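Side-chain contacts in transcription factor tau 138 kDa subunit (Saccharomyces cerevisiae, PDB 5AIM), which mediates tRNA and 5S RNA gene activation as part of TFIIIC, which binds boxB promoter DNA, this chain being the subunit's central extended winged-helix domain: residues 19-24 / 40-45; 27-30 / 34-37; 60-65 / 78-83; 68-73 / 89-94. All blocks are in the same frame, centred on the assembly; numbering follows the deposited sequence. Where two conformers were deposited one is given.

Contact 1. Residues 19-24 / 40-45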
loop_
_atom_site.group_PDB
_atom_site.type_symbol
_atom_site.label_atom_id
_atom_site.label_comp_id
_atom_site.label_asym_id
_atom_site.label_seq_id
_atom_site.Cartn_x
_atom_site.Cartn_y
_atom_site.Cartn_z
ATOM N N LEU A 19 3.410 4.838 -2.986
ATOM C CA LEU A 19 4.239 5.594 -2.053
ATOM C C LEU A 19 3.650 6.971 -1.690
ATOM O O LEU A 19 3.589 7.355 -0.498
ATOM C CB LEU A 19 5.640 5.752 -2.642
ATOM C CG LEU A 19 6.729 6.246 -1.701
ATOM C CD1 LEU A 19 6.979 5.244 -0.595
ATOM C CD2 LEU A 19 8.005 6.483 -2.480
ATOM N N LYS A 20 3.233 7.724 -2.707
ATOM C CA LYS A 20 2.646 9.049 -2.456
ATOM C C LYS A 20 1.362 8.965 -1.619
ATOM O O LYS A 20 1.144 9.762 -0.689
ATOM C CB LYS A 20 2.383 9.794 -3.774
ATOM C CG LYS A 20 1.650 11.131 -3.635
ATOM C CD LYS A 20 2.394 12.133 -2.769
ATOM C CE LYS A 20 3.513 12.815 -3.532
ATOM N NZ LYS A 20 4.331 13.665 -2.624
ATOM N N VAL A 21 0.513 7.996 -1.950
ATOM C CA VAL A 21 -0.717 7.795 -1.193
ATOM C C VAL A 21 -0.394 7.416 0.249
ATOM O O VAL A 21 -0.996 7.956 1.179
ATOM C CB VAL A 21 -1.615 6.743 -1.864
ATOM C CG1 VAL A 21 -2.750 6.319 -0.955
ATOM C CG2 VAL A 21 -2.156 7.290 -3.171
ATOM N N MET A 22 0.564 6.512 0.436
ATOM C CA MET A 22 0.942 6.138 1.792
ATOM C C MET A 22 1.426 7.340 2.589
ATOM O O MET A 22 1.042 7.499 3.755
ATOM C CB MET A 22 1.994 5.031 1.788
ATOM C CG MET A 22 1.418 3.663 1.446
ATOM S SD MET A 22 0.259 3.032 2.684
ATOM C CE MET A 22 1.360 2.769 4.077
ATOM N N ASN A 23 2.242 8.202 1.984
ATOM C CA ASN A 23 2.606 9.427 2.697
ATOM C C ASN A 23 1.397 10.302 3.009
ATOM O O ASN A 23 1.259 10.829 4.120
ATOM C CB ASN A 23 3.633 10.240 1.919
ATOM C CG ASN A 23 5.045 9.812 2.222
ATOM O OD1 ASN A 23 5.677 10.319 3.148
ATOM N ND2 ASN A 23 5.539 8.850 1.465
ATOM N N THR A 24 0.524 10.461 2.022
ATOM C CA THR A 24 -0.649 11.321 2.180
ATOM C C THR A 24 -1.580 10.872 3.314
ATOM O O THR A 24 -2.049 11.699 4.097
ATOM C CB THR A 24 -1.430 11.425 0.856
ATOM O OG1 THR A 24 -0.567 11.971 -0.151
ATOM C CG2 THR A 24 -2.637 12.329 0.994
ATOM N N SER A 40 -6.318 4.292 -6.731
ATOM C CA SER A 40 -7.002 4.508 -8.006
ATOM C C SER A 40 -7.365 5.978 -8.199
ATOM O O SER A 40 -7.123 6.550 -9.271
ATOM C CB SER A 40 -8.257 3.638 -8.103
ATOM O OG SER A 40 -7.916 2.271 -8.231
ATOM N N LYS A 41 -7.935 6.605 -7.175
ATOM C CA LYS A 41 -8.317 8.010 -7.275
ATOM C C LYS A 41 -7.106 8.925 -7.443
ATOM O O LYS A 41 -7.150 9.874 -8.224
ATOM C CB LYS A 41 -9.153 8.431 -6.063
ATOM C CG LYS A 41 -10.577 7.892 -6.099
ATOM C CD LYS A 41 -11.135 7.738 -4.704
ATOM C CE LYS A 41 -12.627 7.450 -4.703
ATOM N NZ LYS A 41 -13.186 7.489 -3.320
ATOM N N TYR A 42 -6.022 8.641 -6.728
ATOM C CA TYR A 42 -4.787 9.407 -6.914
ATOM C C TYR A 42 -4.302 9.374 -8.376
ATOM O O TYR A 42 -3.873 10.394 -8.923
ATOM C CB TYR A 42 -3.677 8.900 -5.986
ATOM C CG TYR A 42 -2.354 9.540 -6.317
ATOM C CD1 TYR A 42 -2.027 10.801 -5.843
ATOM C CD2 TYR A 42 -1.447 8.897 -7.140
ATOM C CE1 TYR A 42 -0.822 11.402 -6.179
ATOM C CE2 TYR A 42 -0.246 9.479 -7.476
ATOM C CZ TYR A 42 0.066 10.730 -6.995
ATOM O OH TYR A 42 1.268 11.305 -7.333
ATOM N N MET A 43 -4.407 8.209 -9.006
ATOM C CA MET A 43 -3.902 8.033 -10.364
ATOM C C MET A 43 -4.897 8.496 -11.420
ATOM O O MET A 43 -4.580 8.493 -12.605
ATOM C CB MET A 43 -3.542 6.569 -10.608
ATOM C CG MET A 43 -2.421 6.055 -9.719
ATOM S SD MET A 43 -1.857 4.407 -10.179
ATOM C CE MET A 43 -0.941 4.753 -11.672
ATOM N N GLY A 44 -6.090 8.899 -10.995
ATOM C CA GLY A 44 -7.102 9.398 -11.913
ATOM C C GLY A 44 -8.157 8.366 -12.268
ATOM O O GLY A 44 -8.969 8.592 -13.165
ATOM N N SER A 45 -8.135 7.237 -11.561
ATOM C CA SER A 45 -9.099 6.148 -11.744
ATOM C C SER A 45 -8.930 5.424 -13.080
ATOM O O SER A 45 -8.943 6.035 -14.147
ATOM C CB SER A 45 -10.541 6.650 -11.579
ATOM O OG SER A 45 -10.731 7.237 -10.304
#
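Between 19-24 of helix 5-24 and 40-45 at the end of helix 33-43, the nearest CA atoms are those of Val21 and Tyr42, 7.2 Å apart. The tyrosine does most of the work from the second helix. With CG held anti to the backbone N (chi1 171°), its ring is carried across to helix 5-24, where it lies beside two consecutive residues. Near the root of the ring, Val21 CG2 comes within 3.6 Å of Tyr42 CB and also brushes CG, the two side chains sliding past each other in opposite directions. Toward the hydroxyl end, Lys20 takes over: its CG sits 3.6 Å from Tyr42 CE1 and 3.7 Å from Tyr42 OH, and the lysine chain crosses the tyrosine at about a right angle. Both partners come at the ring obliquely. These are the first two helices of the winged-helix core, joined through strand 28-30, and the partly buried contact packs their last turns together. Deeper in, Val21 also packs on Phe35 and Ser38. Tyr42 also touches Ala17, one turn earlier on helix 5-24. Lys20 gives only its methylene stem to the ring; two bends in the chain lead its amino end away. On the same helix, Lys20 O accepts both Thr24 N and Thr24 OG1, the hydroxyl at 2.8 Å, from opposite faces of the carbonyl plane. Beyond Tyr42 the chain turns out of helix 33-43 at Gly44, whose positive phi of 100° belongs to a Schellman motif, with Gly44 N bonded back to Lys41 O.

Contact 2. Residues 27-30 / 34-37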
loop_
_atom_site.group_PDB
_atom_site.type_symbol
_atom_site.label_atom_id
_atom_site.label_comp_id
_atom_site.label_asym_id
_atom_site.label_seq_id
_atom_site.Cartn_x
_atom_site.Cartn_y
_atom_site.Cartn_z
ATOM N N GLY A 27 0.863 7.195 6.599
ATOM C CA GLY A 27 1.958 6.247 6.658
ATOM C C GLY A 27 1.608 4.841 7.117
ATOM O O GLY A 27 2.498 3.999 7.212
ATOM N N VAL A 28 0.328 4.588 7.382
ATOM C CA VAL A 28 -0.145 3.279 7.835
ATOM C C VAL A 28 -1.485 3.014 7.176
ATOM O O VAL A 28 -2.345 3.904 7.130
ATOM C CB VAL A 28 -0.337 3.226 9.363
ATOM C CG1 VAL A 28 -0.587 1.792 9.802
ATOM C CG2 VAL A 28 0.867 3.795 10.085
ATOM N N ALA A 29 -1.670 1.805 6.656
ATOM C CA ALA A 29 -2.956 1.450 6.064
ATOM C C ALA A 29 -3.195 -0.044 6.087
ATOM O O ALA A 29 -2.271 -0.831 5.902
ATOM C CB ALA A 29 -3.037 1.952 4.634
ATOM N N TYR A 30 -4.441 -0.434 6.337
ATOM C CA TYR A 30 -4.860 -1.795 6.070
ATOM C C TYR A 30 -4.968 -2.002 4.563
ATOM O O TYR A 30 -5.448 -1.128 3.833
ATOM C CB TYR A 30 -6.206 -2.086 6.742
ATOM C CG TYR A 30 -6.134 -2.360 8.228
ATOM C CD1 TYR A 30 -5.217 -3.266 8.749
ATOM C CD2 TYR A 30 -7.002 -1.732 9.109
ATOM C CE1 TYR A 30 -5.161 -3.524 10.104
ATOM C CE2 TYR A 30 -6.958 -1.993 10.473
ATOM C CZ TYR A 30 -6.032 -2.889 10.964
ATOM O OH TYR A 30 -5.967 -3.157 12.314
ATOM N N GLN A 34 -10.555 0.268 0.645
ATOM C CA GLN A 34 -10.361 1.702 0.869
ATOM C C GLN A 34 -8.990 2.166 0.355
ATOM O O GLN A 34 -8.861 3.226 -0.317
ATOM C CB GLN A 34 -10.506 2.016 2.364
ATOM C CG GLN A 34 -10.320 3.482 2.723
ATOM C CD GLN A 34 -10.517 3.746 4.202
ATOM O OE1 GLN A 34 -11.057 2.909 4.927
ATOM N NE2 GLN A 34 -10.074 4.911 4.659
ATOM N N PHE A 35 -7.959 1.379 0.649
ATOM C CA PHE A 35 -6.615 1.732 0.214
ATOM C C PHE A 35 -6.494 1.697 -1.308
ATOM O O PHE A 35 -5.983 2.650 -1.942
ATOM C CB PHE A 35 -5.551 0.828 0.840
ATOM C CG PHE A 35 -4.166 1.150 0.362
ATOM C CD1 PHE A 35 -3.540 2.304 0.798
ATOM C CD2 PHE A 35 -3.511 0.335 -0.542
ATOM C CE1 PHE A 35 -2.283 2.636 0.353
ATOM C CE2 PHE A 35 -2.245 0.673 -0.995
ATOM C CZ PHE A 35 -1.637 1.818 -0.532
ATOM N N TYR A 36 -6.942 0.604 -1.914
ATOM C CA TYR A 36 -6.867 0.487 -3.363
ATOM C C TYR A 36 -7.658 1.589 -4.058
ATOM O O TYR A 36 -7.231 2.125 -5.090
ATOM C CB TYR A 36 -7.331 -0.897 -3.816
ATOM C CG TYR A 36 -6.373 -1.998 -3.436
ATOM C CD1 TYR A 36 -5.165 -2.143 -4.106
ATOM C CD2 TYR A 36 -6.672 -2.904 -2.425
ATOM C CE1 TYR A 36 -4.281 -3.148 -3.774
ATOM C CE2 TYR A 36 -5.792 -3.915 -2.088
ATOM C CZ TYR A 36 -4.598 -4.027 -2.766
ATOM O OH TYR A 36 -3.717 -5.029 -2.442
ATOM N N GLU A 37 -8.801 1.946 -3.484
ATOM C CA GLU A 37 -9.613 3.019 -4.036
ATOM C C GLU A 37 -8.844 4.336 -3.969
ATOM O O GLU A 37 -8.866 5.124 -4.923
ATOM C CB GLU A 37 -10.943 3.139 -3.287
ATOM C CG GLU A 37 -11.933 4.093 -3.941
ATOM C CD GLU A 37 -12.346 3.643 -5.332
ATOM O OE1 GLU A 37 -12.511 2.422 -5.541
ATOM O OE2 GLU A 37 -12.495 4.510 -6.219
#
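Phe35 on helix 33-43 meets Ala29 and Tyr30 of strand 28-30, joining the first strand of the winged-helix sheet to the helix that follows it. Phe35 loses the most surface here. Its CG stands anti to the backbone N (chi1 178°), which sends the ring off the helix toward the strand and helix 5-24. There Phe35 CD1 lies 3.9 Å from Ala29 CB, a methyl that points at the helix and approaches the ring obliquely. With only a methyl on the strand side, the CA atoms of Ala29 and Phe35 are 6.9 Å apart. All three touching residues are buried, and the chemistry is mainly that of a hydrocarbon core: the other side of this packing is helix 5-24, from which Ile18 and Met22 reach the phenylalanine.

Tyr30 takes part through its backbone, since its ring leads away from helix 33-43. That ring meets the ring of Tyr93 and makes a cation-pi contact with Arg77, while the backbone N of Tyr30 is hydrogen-bonded to Tyr93 OH. What faces the helix is its carbonyl, and Tyr30 O rests 3.6 Å from Phe35 CB, the first carbon of the buried side chain.

Contact 3. Residues 60-65 / 78-83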
loop_
_atom_site.group_PDB
_atom_site.type_symbol
_atom_site.label_atom_id
_atom_site.label_comp_id
_atom_site.label_asym_id
_atom_site.label_seq_id
_atom_site.Cartn_x
_atom_site.Cartn_y
_atom_site.Cartn_z
ATOM N N LEU A 60 5.756 -6.054 -4.624
ATOM C CA LEU A 60 7.116 -5.667 -4.995
ATOM C C LEU A 60 7.705 -4.701 -3.974
ATOM O O LEU A 60 8.868 -4.828 -3.580
ATOM C CB LEU A 60 7.169 -5.041 -6.386
ATOM C CG LEU A 60 6.926 -5.963 -7.575
ATOM C CD1 LEU A 60 7.102 -5.186 -8.866
ATOM C CD2 LEU A 60 7.854 -7.159 -7.539
ATOM N N MET A 61 6.899 -3.740 -3.532
ATOM C CA MET A 61 7.373 -2.784 -2.528
ATOM C C MET A 61 7.637 -3.394 -1.149
ATOM O O MET A 61 8.594 -3.018 -0.471
ATOM C CB MET A 61 6.400 -1.621 -2.421
ATOM C CG MET A 61 6.358 -0.830 -3.698
ATOM S SD MET A 61 5.080 0.416 -3.698
ATOM C CE MET A 61 5.831 1.669 -2.660
ATOM N N VAL A 62 6.797 -4.327 -0.721
ATOM C CA VAL A 62 7.065 -4.998 0.546
ATOM C C VAL A 62 8.350 -5.815 0.455
ATOM O O VAL A 62 9.181 -5.783 1.369
ATOM C CB VAL A 62 5.895 -5.899 0.987
ATOM C CG1 VAL A 62 6.291 -6.761 2.191
ATOM C CG2 VAL A 62 4.677 -5.049 1.310
ATOM N N GLU A 63 8.523 -6.548 -0.640
ATOM C CA GLU A 63 9.692 -7.416 -0.749
ATOM C C GLU A 63 11.005 -6.632 -0.829
ATOM O O GLU A 63 12.037 -7.106 -0.343
ATOM C CB GLU A 63 9.549 -8.382 -1.928
ATOM C CG GLU A 63 8.517 -9.482 -1.692
ATOM C CD GLU A 63 8.793 -10.292 -0.434
ATOM O OE1 GLU A 63 9.952 -10.720 -0.241
ATOM O OE2 GLU A 63 7.854 -10.489 0.366
ATOM N N SER A 64 10.967 -5.439 -1.419
ATOM C CA SER A 64 12.164 -4.605 -1.517
ATOM C C SER A 64 12.324 -3.681 -0.309
ATOM O O SER A 64 13.254 -2.874 -0.255
ATOM C CB SER A 64 12.159 -3.792 -2.812
ATOM O OG SER A 64 11.098 -2.860 -2.839
ATOM N N GLU A 65 11.405 -3.807 0.646
ATOM C CA GLU A 65 11.469 -3.101 1.930
ATOM C C GLU A 65 11.172 -1.601 1.828
ATOM O O GLU A 65 11.512 -0.830 2.727
ATOM C CB GLU A 65 12.808 -3.360 2.634
ATOM C CG GLU A 65 13.117 -4.844 2.800
ATOM C CD GLU A 65 14.376 -5.111 3.604
ATOM O OE1 GLU A 65 14.995 -4.146 4.100
ATOM O OE2 GLU A 65 14.746 -6.295 3.740
ATOM N N LYS A 78 -4.180 -7.320 6.987
ATOM C CA LYS A 78 -2.783 -7.031 6.694
ATOM C C LYS A 78 -2.551 -5.532 6.741
ATOM O O LYS A 78 -3.272 -4.772 6.098
ATOM C CB LYS A 78 -2.374 -7.572 5.326
ATOM C CG LYS A 78 -0.868 -7.546 5.117
ATOM C CD LYS A 78 -0.441 -8.239 3.834
ATOM N N ILE A 79 -1.562 -5.119 7.527
ATOM C CA ILE A 79 -1.161 -3.724 7.617
ATOM C C ILE A 79 0.076 -3.512 6.771
ATOM O O ILE A 79 1.029 -4.298 6.852
ATOM C CB ILE A 79 -0.776 -3.314 9.056
ATOM C CG1 ILE A 79 -1.775 -3.836 10.085
ATOM C CG2 ILE A 79 -0.667 -1.800 9.153
ATOM C CD1 ILE A 79 -1.296 -3.674 11.517
ATOM N N ILE A 80 0.055 -2.448 5.969
ATOM C CA ILE A 80 1.265 -1.940 5.332
ATOM C C ILE A 80 1.597 -0.579 5.922
ATOM O O ILE A 80 0.706 0.156 6.385
ATOM C CB ILE A 80 1.166 -1.859 3.786
ATOM C CG1 ILE A 80 -0.036 -1.025 3.338
ATOM C CG2 ILE A 80 1.122 -3.268 3.197
ATOM C CD1 ILE A 80 0.030 -0.621 1.868
ATOM N N PHE A 81 2.886 -0.262 5.942
ATOM C CA PHE A 81 3.320 0.989 6.535
ATOM C C PHE A 81 4.643 1.472 5.964
ATOM O O PHE A 81 5.452 0.684 5.498
ATOM C CB PHE A 81 3.393 0.868 8.069
ATOM C CG PHE A 81 4.197 -0.303 8.561
ATOM C CD1 PHE A 81 3.610 -1.547 8.705
ATOM C CD2 PHE A 81 5.526 -0.153 8.912
ATOM C CE1 PHE A 81 4.340 -2.624 9.170
ATOM C CE2 PHE A 81 6.262 -1.224 9.377
ATOM C CZ PHE A 81 5.667 -2.461 9.509
ATOM N N LEU A 82 4.838 2.786 5.985
ATOM C CA LEU A 82 6.142 3.354 5.686
ATOM C C LEU A 82 7.089 2.911 6.797
ATOM O O LEU A 82 6.776 3.078 7.976
ATOM C CB LEU A 82 6.063 4.876 5.610
ATOM C CG LEU A 82 5.202 5.420 4.470
ATOM C CD1 LEU A 82 5.087 6.940 4.529
ATOM C CD2 LEU A 82 5.759 5.005 3.113
ATOM N N PRO A 83 8.237 2.320 6.437
ATOM C CA PRO A 83 9.088 1.684 7.451
ATOM C C PRO A 83 9.499 2.581 8.616
ATOM O O PRO A 83 9.791 2.049 9.689
ATOM C CB PRO A 83 10.326 1.276 6.652
ATOM C CG PRO A 83 9.826 1.069 5.277
ATOM C CD PRO A 83 8.761 2.102 5.075
#
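Ile80 of strand 78-81 faces Val62 near the end of helix 52-63, and its side chain shows how the sheet meets that helix. From CB, which points at the helix, the chain splits in two. The CG2 methyl takes the helix branch and stands 4.4 Å from Val62 CG2, a loose methyl-to-methyl approach. The other branch extends into the core, where CG1 lies near Met22 SD and the terminal CD1 packs closer, against that sulfur and Phe35 CZ.

A second touch lies two residues past the helix. Glu65, with a positive phi of 72°, ends the helix in a Schellman motif, its N bonded to Val62 O, and its own carbonyl is left facing the proline ring: Glu65 O is 3.6 Å from Pro83 CG. Within the last turn, Ser64 OG donates to Leu60 O at 3.1 Å, the same carbonyl that takes Ser64 N on its opposite face.

By its place in the fold, third helix and just before the wing strands, helix 52-63 probably corresponds to the recognition helix of winged-helix proteins. Strand 78-81 is the middle strand, flanked by 28-30 and 68-71, so Ile80 sits between helices 5-24, 33-43 and 52-63 on one face of the sheet.

Contact 4. Residues 68-73 / 89-94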
loop_
_atom_site.group_PDB
_atom_site.type_symbol
_atom_site.label_atom_id
_atom_site.label_comp_id
_atom_site.label_asym_id
_atom_site.label_seq_id
_atom_site.Cartn_x
_atom_site.Cartn_y
_atom_site.Cartn_z
ATOM N N GLY A 68 6.827 -1.687 4.978
ATOM C CA GLY A 68 6.712 -2.743 5.966
ATOM C C GLY A 68 5.327 -3.346 5.862
ATOM O O GLY A 68 4.380 -2.671 5.433
ATOM N N ALA A 69 5.209 -4.609 6.269
ATOM C CA ALA A 69 3.937 -5.314 6.236
ATOM C C ALA A 69 3.833 -6.310 7.379
ATOM O O ALA A 69 4.803 -6.984 7.714
ATOM C CB ALA A 69 3.755 -6.018 4.900
ATOM N N ARG A 70 2.656 -6.399 7.987
ATOM C CA ARG A 70 2.447 -7.444 8.983
ATOM C C ARG A 70 0.973 -7.694 9.228
ATOM O O ARG A 70 0.144 -6.821 8.985
ATOM C CB ARG A 70 3.175 -7.111 10.293
ATOM C CG ARG A 70 2.511 -6.062 11.171
ATOM C CD ARG A 70 3.162 -6.035 12.551
ATOM N NE ARG A 70 4.373 -5.218 12.565
ATOM C CZ ARG A 70 4.581 -4.175 13.365
ATOM N NH1 ARG A 70 3.667 -3.798 14.255
ATOM N NH2 ARG A 70 5.724 -3.508 13.280
ATOM N N THR A 71 0.653 -8.895 9.701
ATOM C CA THR A 71 -0.722 -9.238 10.010
ATOM C C THR A 71 -1.062 -8.742 11.404
ATOM O O THR A 71 -0.340 -9.002 12.366
ATOM C CB THR A 71 -0.960 -10.753 9.932
ATOM O OG1 THR A 71 -0.652 -11.219 8.613
ATOM C CG2 THR A 71 -2.414 -11.097 10.262
ATOM N N GLU A 72 -2.158 -8.003 11.496
ATOM C CA GLU A 72 -2.679 -7.554 12.771
ATOM C C GLU A 72 -3.450 -8.729 13.372
ATOM O O GLU A 72 -4.460 -9.146 12.817
ATOM C CB GLU A 72 -3.586 -6.343 12.549
ATOM C CG GLU A 72 -3.899 -5.564 13.807
ATOM C CD GLU A 72 -4.866 -6.300 14.706
ATOM O OE1 GLU A 72 -6.046 -6.422 14.323
ATOM O OE2 GLU A 72 -4.444 -6.753 15.789
ATOM N N PRO A 73 -2.968 -9.274 14.500
ATOM C CA PRO A 73 -3.474 -10.580 14.946
ATOM C C PRO A 73 -4.927 -10.604 15.424
ATOM O O PRO A 73 -5.584 -11.642 15.317
ATOM C CB PRO A 73 -2.518 -10.952 16.087
ATOM C CG PRO A 73 -2.003 -9.650 16.585
ATOM C CD PRO A 73 -1.915 -8.757 15.392
ATOM N N ALA A 89 2.425 5.262 15.809
ATOM C CA ALA A 89 1.453 5.558 14.761
ATOM C C ALA A 89 0.728 4.296 14.296
ATOM O O ALA A 89 -0.484 4.305 14.064
ATOM C CB ALA A 89 2.148 6.222 13.588
ATOM N N ILE A 90 1.475 3.203 14.178
ATOM C CA ILE A 90 0.891 1.940 13.760
ATOM C C ILE A 90 -0.158 1.499 14.787
ATOM O O ILE A 90 -1.297 1.167 14.427
ATOM C CB ILE A 90 1.976 0.848 13.571
ATOM C CG1 ILE A 90 2.921 1.240 12.428
ATOM C CG2 ILE A 90 1.339 -0.513 13.273
ATOM C CD1 ILE A 90 4.137 0.338 12.291
ATOM N N GLN A 91 0.217 1.506 16.063
ATOM C CA GLN A 91 -0.716 1.091 17.104
ATOM C C GLN A 91 -1.906 2.041 17.210
ATOM O O GLN A 91 -3.037 1.596 17.426
ATOM C CB GLN A 91 -0.006 0.945 18.451
ATOM C CG GLN A 91 0.989 -0.206 18.488
ATOM C CD GLN A 91 0.359 -1.549 18.154
ATOM O OE1 GLN A 91 -0.831 -1.765 18.383
ATOM N NE2 GLN A 91 1.159 -2.457 17.608
ATOM N N ARG A 92 -1.662 3.342 17.039
ATOM C CA ARG A 92 -2.759 4.310 17.038
ATOM C C ARG A 92 -3.741 3.995 15.912
ATOM O O ARG A 92 -4.962 4.007 16.110
ATOM C CB ARG A 92 -2.238 5.745 16.914
ATOM C CG ARG A 92 -1.997 6.427 18.254
ATOM C CD ARG A 92 -1.710 7.920 18.105
ATOM N NE ARG A 92 -0.324 8.189 17.719
ATOM C CZ ARG A 92 0.087 8.473 16.485
ATOM N NH1 ARG A 92 -0.769 8.537 15.471
ATOM N NH2 ARG A 92 1.375 8.699 16.263
ATOM N N TYR A 93 -3.203 3.694 14.734
ATOM C CA TYR A 93 -4.049 3.310 13.609
ATOM C C TYR A 93 -4.827 2.019 13.908
ATOM O O TYR A 93 -6.033 1.951 13.672
ATOM C CB TYR A 93 -3.211 3.156 12.338
ATOM C CG TYR A 93 -4.003 2.739 11.115
ATOM C CD1 TYR A 93 -4.629 3.682 10.308
ATOM C CD2 TYR A 93 -4.108 1.402 10.759
ATOM C CE1 TYR A 93 -5.346 3.296 9.185
ATOM C CE2 TYR A 93 -4.821 1.010 9.638
ATOM C CZ TYR A 93 -5.436 1.957 8.858
ATOM O OH TYR A 93 -6.147 1.558 7.748
ATOM N N ILE A 94 -4.149 0.997 14.426
ATOM C CA ILE A 94 -4.835 -0.255 14.773
ATOM C C ILE A 94 -5.964 0.009 15.765
ATOM O O ILE A 94 -7.070 -0.515 15.614
ATOM C CB ILE A 94 -3.858 -1.299 15.357
ATOM C CG1 ILE A 94 -2.899 -1.773 14.265
ATOM C CG2 ILE A 94 -4.616 -2.501 15.972
ATOM C CD1 ILE A 94 -1.712 -2.549 14.793
#
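Glu72 leaves its backbone with CG anti to N (chi1 -165°) and then bends at chi2 (-73°), which lays both CG and CD against Ile94. Glu72 CG is 3.8 Å from Ile94 CG2 and 3.9 Å from Ile94 CD1, filling the angle between the two branches of the isoleucine, and Glu72 CD is 4.0 Å from Ile94 CG2. Two hydrogen bonds hold the carboxylate oxygens of this buried glutamate: OE1 is bonded to Ser75 OG and OE2 to Val74 N.

At Arg70, CG takes the place between N and the carbonyl carbon (chi1 77°), and the chain reaches out to helix 87-96. Arg70 NH1 passes 4.1 Å from Ile90 CG2. It also lies 4.4 Å from Gln91 NE2, which stands at the guanidinium edge; both nitrogens use Glu87 OE2, the first in a salt bridge and the second in a hydrogen bond, which would account for their closeness.

Strand 68-71 is an outer strand of the winged-helix sheet and pairs with 78-81. Helix 87-96 lies across the sheet face opposite Ile80, where Ile90 also touches Val28 and Phe81, and Ile94 also packs on Tyr30 and Ile79.

The sheet divides contacts 2, 3 and 4; contact 1 joins two helices beside it. Contacts 2 and 3 lie on the face where the three core helices gather, and contact 4 on the other, under helix 87-96. Contact 2 is wholly buried, a methyl and a carbonyl oxygen against one phenylalanine, whereas contacts 1 and 3 each combine an inner aliphatic touch with an exposed outer one. Contact 4 is largely buried too, but brings charged groups in: Glu72 within and Arg70 at the exposed side. Contacts 1 and 2 share helix 33-43 and join directly where Met22 SD meets Phe35 CE1. Contacts 2, 3 and 4 are tied through the sheet by backbone pairs, Ala29 O to Ile80 N and Phe81 O to Gly68 N.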